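Local coordinates for putative glucarate dehydratase (Pseudomonas fluorescens, PDB 4IT1), which probably dehydrates D-glucarate to 5-dehydro-4-deoxy-D-glucarate, using magnesium, as a member of the mandelate racemase/muconate lactonizing enzyme family, at residues N149-D154 with I396-L402; A159-P165 with A358-L364; T370-W374 with K386-V390. All blocks are in the same frame, centred on the assembly; numbering follows the deposited sequence.

Contact 1 (N149-D154 with I396-L402); sequences NVPLVD and ITRAPGL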
loop_
_atom_site.group_PDB
_atom_site.type_symbol
_atom_site.label_atom_id
_atom_site.label_comp_id
_atom_site.label_asym_id
_atom_site.label_seq_id
_atom_site.Cartn_x
_atom_site.Cartn_y
_atom_site.Cartn_z
ATOM N N ASN A 149 -5.243 -22.551 4.052
ATOM C CA ASN A 149 -4.472 -23.632 3.431
ATOM C C ASN A 149 -3.589 -23.138 2.273
ATOM O O ASN A 149 -2.933 -23.933 1.591
ATOM C CB ASN A 149 -5.416 -24.768 2.990
ATOM C CG ASN A 149 -4.693 -26.074 2.707
ATOM O OD1 ASN A 149 -5.215 -26.933 1.997
ATOM N ND2 ASN A 149 -3.495 -26.233 3.258
ATOM N N VAL A 150 -3.560 -21.820 2.081
ATOM C CA VAL A 150 -2.780 -21.188 1.012
ATOM C C VAL A 150 -1.455 -20.644 1.546
ATOM O O VAL A 150 -1.369 -20.307 2.724
ATOM C CB VAL A 150 -3.570 -20.049 0.326
ATOM C CG1 VAL A 150 -4.793 -20.604 -0.394
ATOM C CG2 VAL A 150 -3.974 -18.973 1.328
ATOM N N PRO A 151 -0.413 -20.570 0.690
ATOM C CA PRO A 151 0.833 -19.941 1.149
ATOM C C PRO A 151 0.606 -18.464 1.459
ATOM O O PRO A 151 -0.332 -17.859 0.925
ATOM C CB PRO A 151 1.796 -20.122 -0.032
ATOM C CG PRO A 151 0.935 -20.428 -1.210
ATOM C CD PRO A 151 -0.288 -21.114 -0.672
ATOM N N LEU A 152 1.436 -17.896 2.331
ATOM C CA LEU A 152 1.188 -16.546 2.844
ATOM C C LEU A 152 1.099 -15.544 1.693
ATOM O O LEU A 152 0.174 -14.736 1.637
ATOM C CB LEU A 152 2.263 -16.131 3.861
ATOM C CG LEU A 152 1.910 -15.056 4.901
ATOM C CD1 LEU A 152 2.892 -15.107 6.060
ATOM C CD2 LEU A 152 1.874 -13.654 4.313
ATOM N N VAL A 153 2.046 -15.648 0.765
ATOM C CA VAL A 153 2.126 -14.783 -0.410
ATOM C C VAL A 153 0.775 -14.552 -1.127
ATOM O O VAL A 153 0.548 -13.474 -1.689
ATOM C CB VAL A 153 3.220 -15.293 -1.374
ATOM C CG1 VAL A 153 2.851 -16.652 -1.969
ATOM C CG2 VAL A 153 3.518 -14.266 -2.453
ATOM N N ASP A 154 -0.118 -15.545 -1.071
ATOM C CA ASP A 154 -1.432 -15.461 -1.718
ATOM C C ASP A 154 -2.356 -14.442 -1.058
ATOM O O ASP A 154 -3.222 -13.854 -1.722
ATOM C CB ASP A 154 -2.102 -16.844 -1.791
ATOM C CG ASP A 154 -1.460 -17.766 -2.842
ATOM O OD1 ASP A 154 -0.562 -17.320 -3.595
ATOM O OD2 ASP A 154 -1.860 -18.949 -2.918
ATOM N N ILE A 396 9.652 -20.356 -2.802
ATOM C CA ILE A 396 8.292 -20.159 -2.308
ATOM C C ILE A 396 7.449 -21.335 -2.802
ATOM O O ILE A 396 7.375 -21.590 -4.009
ATOM C CB ILE A 396 7.683 -18.811 -2.783
ATOM C CG1 ILE A 396 8.625 -17.641 -2.473
ATOM C CG2 ILE A 396 6.298 -18.579 -2.182
ATOM C CD1 ILE A 396 8.919 -17.435 -0.999
ATOM N N THR A 397 6.825 -22.046 -1.867
ATOM C CA THR A 397 6.065 -23.255 -2.192
ATOM C C THR A 397 4.568 -23.090 -1.929
ATOM O O THR A 397 4.092 -21.992 -1.629
ATOM C CB THR A 397 6.593 -24.494 -1.433
ATOM O OG1 THR A 397 6.086 -24.500 -0.090
ATOM C CG2 THR A 397 8.121 -24.523 -1.414
ATOM N N ARG A 398 3.834 -24.194 -2.047
ATOM C CA ARG A 398 2.388 -24.194 -1.842
ATOM C C ARG A 398 2.001 -24.521 -0.395
ATOM O O ARG A 398 0.810 -24.501 -0.050
ATOM C CB ARG A 398 1.699 -25.156 -2.829
ATOM C CG ARG A 398 1.745 -24.735 -4.300
ATOM C CD ARG A 398 1.070 -23.389 -4.553
ATOM N NE ARG A 398 -0.283 -23.318 -3.999
ATOM C CZ ARG A 398 -1.041 -22.223 -4.000
ATOM N NH1 ARG A 398 -2.258 -22.254 -3.473
ATOM N NH2 ARG A 398 -0.581 -21.093 -4.523
ATOM N N ALA A 399 3.005 -24.814 0.438
ATOM C CA ALA A 399 2.810 -25.053 1.878
ATOM C C ALA A 399 2.044 -23.896 2.521
ATOM O O ALA A 399 2.304 -22.727 2.192
ATOM C CB ALA A 399 4.147 -25.254 2.570
ATOM N N PRO A 400 1.092 -24.214 3.429
ATOM C CA PRO A 400 0.242 -23.200 4.076
ATOM C C PRO A 400 1.049 -22.190 4.899
ATOM O O PRO A 400 2.009 -22.560 5.588
ATOM C CB PRO A 400 -0.673 -24.025 4.994
ATOM C CG PRO A 400 -0.570 -25.430 4.510
ATOM C CD PRO A 400 0.809 -25.567 3.941
ATOM N N GLY A 401 0.657 -20.921 4.811
ATOM C CA GLY A 401 1.362 -19.833 5.486
ATOM C C GLY A 401 2.834 -19.766 5.141
ATOM O O GLY A 401 3.212 -19.791 3.967
ATOM N N LEU A 402 3.664 -19.693 6.176
ATOM C CA LEU A 402 5.115 -19.696 6.015
ATOM C C LEU A 402 5.654 -21.093 5.693
ATOM O O LEU A 402 6.802 -21.235 5.260
ATOM C CB LEU A 402 5.798 -19.147 7.276
ATOM C CG LEU A 402 5.578 -17.675 7.645
ATOM C CD1 LEU A 402 6.042 -17.412 9.067
ATOM C CD2 LEU A 402 6.285 -16.743 6.670
#

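Contact 2 (A159-P165 with A358-L364); sequences AVRDEVP and AAAVPNL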
loop_
_atom_site.group_PDB
_atom_site.type_symbol
_atom_site.label_atom_id
_atom_site.label_comp_id
_atom_site.label_asym_id
_atom_site.label_seq_id
_atom_site.Cartn_x
_atom_site.Cartn_y
_atom_site.Cartn_z
ATOM N N ALA A 159 2.193 -14.803 -5.839
ATOM C CA ALA A 159 3.638 -14.797 -6.086
ATOM C C ALA A 159 4.019 -14.356 -7.497
ATOM O O ALA A 159 3.630 -14.989 -8.479
ATOM C CB ALA A 159 4.237 -16.166 -5.775
ATOM N N VAL A 160 4.781 -13.266 -7.583
ATOM C CA VAL A 160 5.339 -12.784 -8.849
ATOM C C VAL A 160 6.499 -13.688 -9.285
ATOM O O VAL A 160 6.685 -13.953 -10.476
ATOM C CB VAL A 160 5.781 -11.299 -8.754
ATOM C CG1 VAL A 160 6.553 -10.856 -9.994
ATOM C CG2 VAL A 160 4.572 -10.398 -8.549
ATOM N N ARG A 161 7.275 -14.147 -8.307
ATOM C CA ARG A 161 8.356 -15.107 -8.521
ATOM C C ARG A 161 8.204 -16.242 -7.498
ATOM O O ARG A 161 7.558 -16.059 -6.458
ATOM C CB ARG A 161 9.727 -14.422 -8.405
ATOM C CG ARG A 161 9.918 -13.626 -7.112
ATOM C CD ARG A 161 11.099 -12.659 -7.156
ATOM N NE ARG A 161 10.894 -11.523 -8.067
ATOM C CZ ARG A 161 10.066 -10.503 -7.844
ATOM N NH1 ARG A 161 9.322 -10.450 -6.741
ATOM N NH2 ARG A 161 9.967 -9.529 -8.738
ATOM N N ASP A 162 8.760 -17.412 -7.815
ATOM C CA ASP A 162 8.725 -18.579 -6.929
ATOM C C ASP A 162 10.070 -18.774 -6.230
ATOM O O ASP A 162 10.231 -19.665 -5.386
ATOM C CB ASP A 162 8.318 -19.847 -7.702
ATOM C CG ASP A 162 9.162 -20.082 -8.951
ATOM O OD1 ASP A 162 10.386 -19.840 -8.915
ATOM O OD2 ASP A 162 8.593 -20.521 -9.975
ATOM N N GLU A 163 11.035 -17.941 -6.605
ATOM C CA GLU A 163 12.369 -17.956 -6.029
ATOM C C GLU A 163 12.830 -16.523 -5.771
ATOM O O GLU A 163 12.688 -15.655 -6.638
ATOM C CB GLU A 163 13.343 -18.655 -6.967
ATOM C CG GLU A 163 13.158 -20.159 -7.035
ATOM C CD GLU A 163 14.331 -20.863 -7.685
ATOM O OE1 GLU A 163 15.226 -20.174 -8.221
ATOM O OE2 GLU A 163 14.358 -22.111 -7.656
ATOM N N VAL A 164 13.378 -16.286 -4.581
ATOM C CA VAL A 164 13.848 -14.958 -4.176
ATOM C C VAL A 164 15.367 -14.960 -4.038
ATOM O O VAL A 164 15.907 -15.675 -3.192
ATOM C CB VAL A 164 13.204 -14.501 -2.848
ATOM C CG1 VAL A 164 13.748 -13.141 -2.431
ATOM C CG2 VAL A 164 11.686 -14.447 -2.976
ATOM N N PRO A 165 16.063 -14.167 -4.875
ATOM C CA PRO A 165 17.533 -14.156 -4.835
ATOM C C PRO A 165 18.083 -13.454 -3.583
ATOM O O PRO A 165 17.403 -12.610 -2.992
ATOM C CB PRO A 165 17.922 -13.393 -6.109
ATOM C CG PRO A 165 16.740 -12.532 -6.425
ATOM C CD PRO A 165 15.518 -13.218 -5.865
ATOM N N ALA A 358 8.743 -10.318 -0.357
ATOM C CA ALA A 358 9.647 -10.148 -1.485
ATOM C C ALA A 358 9.097 -10.801 -2.763
ATOM O O ALA A 358 9.390 -10.351 -3.876
ATOM C CB ALA A 358 11.012 -10.723 -1.144
ATOM N N ALA A 359 8.296 -11.854 -2.584
ATOM C CA ALA A 359 7.768 -12.642 -3.690
ATOM C C ALA A 359 6.519 -12.015 -4.280
ATOM O O ALA A 359 6.211 -12.233 -5.450
ATOM C CB ALA A 359 7.485 -14.073 -3.244
ATOM N N ALA A 360 5.802 -11.237 -3.471
ATOM C CA ALA A 360 4.579 -10.583 -3.938
ATOM C C ALA A 360 4.802 -9.205 -4.563
ATOM O O ALA A 360 3.847 -8.587 -5.057
ATOM C CB ALA A 360 3.546 -10.506 -2.823
ATOM N N VAL A 361 6.041 -8.716 -4.540
ATOM C CA VAL A 361 6.303 -7.375 -5.070
ATOM C C VAL A 361 6.872 -7.420 -6.485
ATOM O O VAL A 361 7.890 -8.083 -6.734
ATOM C CB VAL A 361 7.113 -6.445 -4.111
ATOM C CG1 VAL A 361 6.415 -6.334 -2.756
ATOM C CG2 VAL A 361 8.555 -6.897 -3.946
ATOM N N PRO A 362 6.197 -6.724 -7.417
ATOM C CA PRO A 362 6.572 -6.722 -8.828
ATOM C C PRO A 362 7.936 -6.094 -9.001
ATOM O O PRO A 362 8.765 -6.612 -9.753
ATOM C CB PRO A 362 5.504 -5.834 -9.480
ATOM C CG PRO A 362 4.365 -5.816 -8.517
ATOM C CD PRO A 362 5.007 -5.893 -7.165
ATOM N N ASN A 363 8.168 -4.997 -8.281
ATOM C CA ASN A 363 9.402 -4.232 -8.418
ATOM C C ASN A 363 10.492 -4.601 -7.405
ATOM O O ASN A 363 10.887 -3.793 -6.574
ATOM C CB ASN A 363 9.113 -2.722 -8.452
ATOM C CG ASN A 363 8.500 -2.200 -7.163
ATOM O OD1 ASN A 363 7.595 -2.810 -6.586
ATOM N ND2 ASN A 363 8.992 -1.048 -6.708
ATOM N N LEU A 364 10.965 -5.841 -7.489
ATOM C CA LEU A 364 12.136 -6.290 -6.745
ATOM C C LEU A 364 13.384 -6.101 -7.609
ATOM O O LEU A 364 13.629 -6.865 -8.542
ATOM C CB LEU A 364 11.979 -7.757 -6.322
ATOM C CG LEU A 364 13.066 -8.371 -5.429
ATOM C CD1 LEU A 364 13.275 -7.537 -4.174
ATOM C CD2 LEU A 364 12.726 -9.809 -5.054
#

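Contact 3 (T370-W374 with K386-V390); sequences THYPW and KLPIV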
loop_
_atom_site.group_PDB
_atom_site.type_symbol
_atom_site.label_atom_id
_atom_site.label_comp_id
_atom_site.label_asym_id
_atom_site.label_seq_id
_atom_site.Cartn_x
_atom_site.Cartn_y
_atom_site.Cartn_z
ATOM N N THR A 370 20.628 -11.104 3.760
ATOM C CA THR A 370 20.408 -12.078 4.831
ATOM C C THR A 370 21.684 -12.391 5.616
ATOM O O THR A 370 22.803 -12.277 5.096
ATOM C CB THR A 370 19.752 -13.377 4.305
ATOM O OG1 THR A 370 19.178 -14.104 5.400
ATOM C CG2 THR A 370 20.768 -14.265 3.566
ATOM N N HIS A 371 21.498 -12.774 6.877
ATOM C CA HIS A 371 22.608 -13.119 7.765
ATOM C C HIS A 371 22.761 -14.639 7.878
ATOM O O HIS A 371 23.746 -15.133 8.428
ATOM C CB HIS A 371 22.376 -12.507 9.155
ATOM C CG HIS A 371 22.967 -11.142 9.329
ATOM N ND1 HIS A 371 22.743 -10.110 8.444
ATOM C CD2 HIS A 371 23.760 -10.633 10.303
ATOM C CE1 HIS A 371 23.383 -9.030 8.855
ATOM N NE2 HIS A 371 24.007 -9.321 9.982
ATOM N N TYR A 372 21.784 -15.351 7.319
ATOM C CA TYR A 372 21.560 -16.795 7.509
ATOM C C TYR A 372 22.771 -17.731 7.432
ATOM O O TYR A 372 22.861 -18.658 8.231
ATOM C CB TYR A 372 20.461 -17.271 6.566
ATOM C CG TYR A 372 19.567 -18.336 7.144
ATOM C CD1 TYR A 372 18.739 -18.067 8.240
ATOM C CD2 TYR A 372 19.521 -19.612 6.576
ATOM C CE1 TYR A 372 17.907 -19.046 8.763
ATOM C CE2 TYR A 372 18.690 -20.596 7.087
ATOM C CZ TYR A 372 17.888 -20.314 8.177
ATOM O OH TYR A 372 17.068 -21.301 8.672
ATOM N N PRO A 373 23.697 -17.505 6.473
ATOM C CA PRO A 373 24.966 -18.241 6.485
ATOM C C PRO A 373 25.742 -18.224 7.812
ATOM O O PRO A 373 26.568 -19.116 8.052
ATOM C CB PRO A 373 25.802 -17.538 5.396
ATOM C CG PRO A 373 24.863 -16.663 4.638
ATOM C CD PRO A 373 23.471 -16.869 5.165
ATOM N N TRP A 374 25.491 -17.222 8.654
ATOM C CA TRP A 374 26.238 -17.069 9.909
ATOM C C TRP A 374 25.650 -17.885 11.042
ATOM O O TRP A 374 26.386 -18.338 11.920
ATOM C CB TRP A 374 26.359 -15.594 10.302
ATOM C CG TRP A 374 27.165 -14.836 9.312
ATOM C CD1 TRP A 374 26.700 -13.950 8.388
ATOM C CD2 TRP A 374 28.581 -14.931 9.105
ATOM N NE1 TRP A 374 27.744 -13.461 7.629
ATOM C CE2 TRP A 374 28.909 -14.046 8.052
ATOM C CE3 TRP A 374 29.606 -15.664 9.719
ATOM C CZ2 TRP A 374 30.229 -13.875 7.592
ATOM C CZ3 TRP A 374 30.916 -15.492 9.262
ATOM C CH2 TRP A 374 31.212 -14.610 8.203
ATOM N N LYS A 386 18.177 -25.788 9.623
ATOM C CA LYS A 386 18.372 -24.659 8.705
ATOM C C LYS A 386 17.714 -24.844 7.335
ATOM O O LYS A 386 17.894 -25.869 6.666
ATOM C CB LYS A 386 19.854 -24.280 8.563
ATOM C CG LYS A 386 20.349 -23.351 9.666
ATOM C CD LYS A 386 21.172 -22.188 9.126
ATOM C CE LYS A 386 22.531 -22.640 8.612
ATOM N NZ LYS A 386 23.393 -21.477 8.265
ATOM N N LEU A 387 16.940 -23.831 6.949
ATOM C CA LEU A 387 16.291 -23.755 5.647
ATOM C C LEU A 387 17.286 -23.798 4.497
ATOM O O LEU A 387 18.421 -23.329 4.640
ATOM C CB LEU A 387 15.458 -22.481 5.558
ATOM C CG LEU A 387 13.952 -22.623 5.777
ATOM C CD1 LEU A 387 13.572 -23.943 6.442
ATOM C CD2 LEU A 387 13.432 -21.425 6.557
ATOM N N PRO A 388 16.861 -24.362 3.351
ATOM C CA PRO A 388 17.767 -24.499 2.216
ATOM C C PRO A 388 17.876 -23.208 1.422
ATOM O O PRO A 388 16.884 -22.498 1.247
ATOM C CB PRO A 388 17.099 -25.591 1.353
ATOM C CG PRO A 388 15.864 -26.024 2.092
ATOM C CD PRO A 388 15.534 -24.924 3.052
ATOM N N ILE A 389 19.083 -22.903 0.962
ATOM C CA ILE A 389 19.286 -21.830 -0.002
ATOM C C ILE A 389 19.993 -22.405 -1.227
ATOM O O ILE A 389 21.216 -22.617 -1.226
ATOM C CB ILE A 389 20.061 -20.628 0.588
ATOM C CG1 ILE A 389 19.298 -20.038 1.784
ATOM C CG2 ILE A 389 20.277 -19.565 -0.481
ATOM C CD1 ILE A 389 20.098 -19.061 2.622
ATOM N N VAL A 390 19.199 -22.664 -2.261
ATOM C CA VAL A 390 19.691 -23.312 -3.465
ATOM C C VAL A 390 19.842 -22.288 -4.583
ATOM O O VAL A 390 18.882 -21.590 -4.929
ATOM C CB VAL A 390 18.759 -24.446 -3.947
ATOM C CG1 VAL A 390 19.563 -25.462 -4.745
ATOM C CG2 VAL A 390 18.024 -25.114 -2.784
#

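Contact 1 (N149-D154 with I396-L402)
Pro151 and Gly401 sit at a single beta bridge, where the loop after helix 128-148 meets the loop after strand 393-395, which runs antiparallel beside the first barrel strand, 163-170, of the modified TIM barrel expected of this enolase-superfamily enzyme. Gly401 N donates to Val150 O (3.0 Å), and Leu152 N returns a bond to Gly401 O (3.1 Å).

The Pro151 side chain can be followed atom by atom. CB lies 3.4 Å from Thr397 O, CG lies 3.5 Å from the same Thr397 O, with Arg398 NH2 next, and CD rides over the centre of the Arg398 guanidinium, 3.6 Å from its CZ. Arg398 brings its guanidinium under the proline ring because its chain bends twice, at chi2 (-60°) and chi3 (-51°), which folds the end back from a CB that points away. Beyond the bridge, Leu152 CD1 packs alongside Leu402 CD2, and Val153 CG1 meets Ile396 CG2. Asp91 of the second subunit packs near both Asp154 and Arg398, so the ion pair between these two borders the dimer interface. In that pair Asp154 OD2 uses its syn lone pair to take Arg398 NH2 at 3.0 Å, but the bond is bent, OD2 is tilted out of the guanidinium plane, and carboxylate and guanidinium planes stand 39° apart.

Contact 2 (A159-P165 with A358-L364)
Arg161 starts with CG wedged between its own backbone N and carbonyl carbon (chi1 53°), then turns at chi3 (69°), and these two bends carry the guanidinium across to the carbonyls of Val361 and Pro362. Leu364 comes from the other segment, and its CB lies over one face of the guanidinium, 3.6 Å from Arg161 NH2. Val160 CG1 covers the opposite face, so the flat group is sandwiched between two aliphatic neighbours, each toward its rim. At its edge, Arg161 NH1 gives a nearly straight bond to Val361 O (2.8 Å, 162°) that stays in the guanidinium plane. Arg161 NH2 adds weak bonds to Val361 O and Pro362 O.

These acceptors belong to the turn that leads out of helix 348-360, and the contact joins that helix to the start of strand 163-170, the first strand of the modified TIM barrel. Backbone adds to the grip: Val160 N donates to Ala359 O at 2.8 Å. With an alanine at Arg161, Val361 O would probably lose its strongest partner in this contact and a gap would open between Val160 CG1 and Leu364 CB.

Further along the chain, at Val164, the contact becomes apolar. Val164 CG1 touches Ala358 CB at 3.9 Å, while Val164 CG2 approaches Ala359 CB at 4.2 Å. Near the helix end the second subunit comes in: its Asn96 bonds through ND2 to Ala360 O and packs against Val160 and Pro362. With CG of Leu364 anti to its backbone N, Leu364 CD2 lies 3.9 Å from Arg161 CD.

Contact 3 (T370-W374 with K386-V390)
Lys386 NZ is gripped by several oxygens: it donates to Tyr372 O at 2.9 Å, to Gln375 O and, weakly, to Tyr207 OH. The ammonium meets the Tyr372 carbonyl at a C=O...N angle of 140°, tilted from the carbonyl plane. To get there the lysine chain slides past the tyrosine side chain in the opposite direction, bending at chi2 and again at chi3 (-71°). On the way its CD passes over the face of the Tyr372 ring, 4.0 Å from the centroid, in a CH-pi contact.

Both segments belong to the long connection from helix 348-360 of the modified TIM barrel to strand 393-395, which pairs antiparallel with the first barrel strand, so the contact draws two parts of one loop together. Helix 193-207 packs against it through Met203 on Pro373 and Tyr207 on Ile389, while Leu351 of helix 348-360 touches Tyr372.

At the far end of the ring, Leu387 N lies in the ring plane and gives Tyr372 OH a fairly straight bond (3.1 Å, 162°). The same hydroxyl is hydrogen-bonded to Glu380 OE1, so two partners fix the end of the ring. Leu387 CB sits 4.0 Å from Tyr372 CE2. Ile389 approaches obliquely, its CD1 coming within 4.0 Å of Tyr372 CD2.

In the fold
From the N terminus, the chain leaves helix 128-148 into residues 149-154, the first half of contact 1, and soon reaches residues 159-165 at the head of strand 163-170. It then runs through most of the barrel before helix 348-360 closes contact 2. Contact 3 follows in series, closing a short loop within the connection from that helix to strand 393-395. Only after that strand does contact 1 close, so its loop encloses both others. Contacts 1 and 2 adjoin: Ile396 N probably bonds to Asp162 O (2.7 Å), and both border the second subunit. Contact 3 touches neither, its centre lying about 18 Å from that of contact 2.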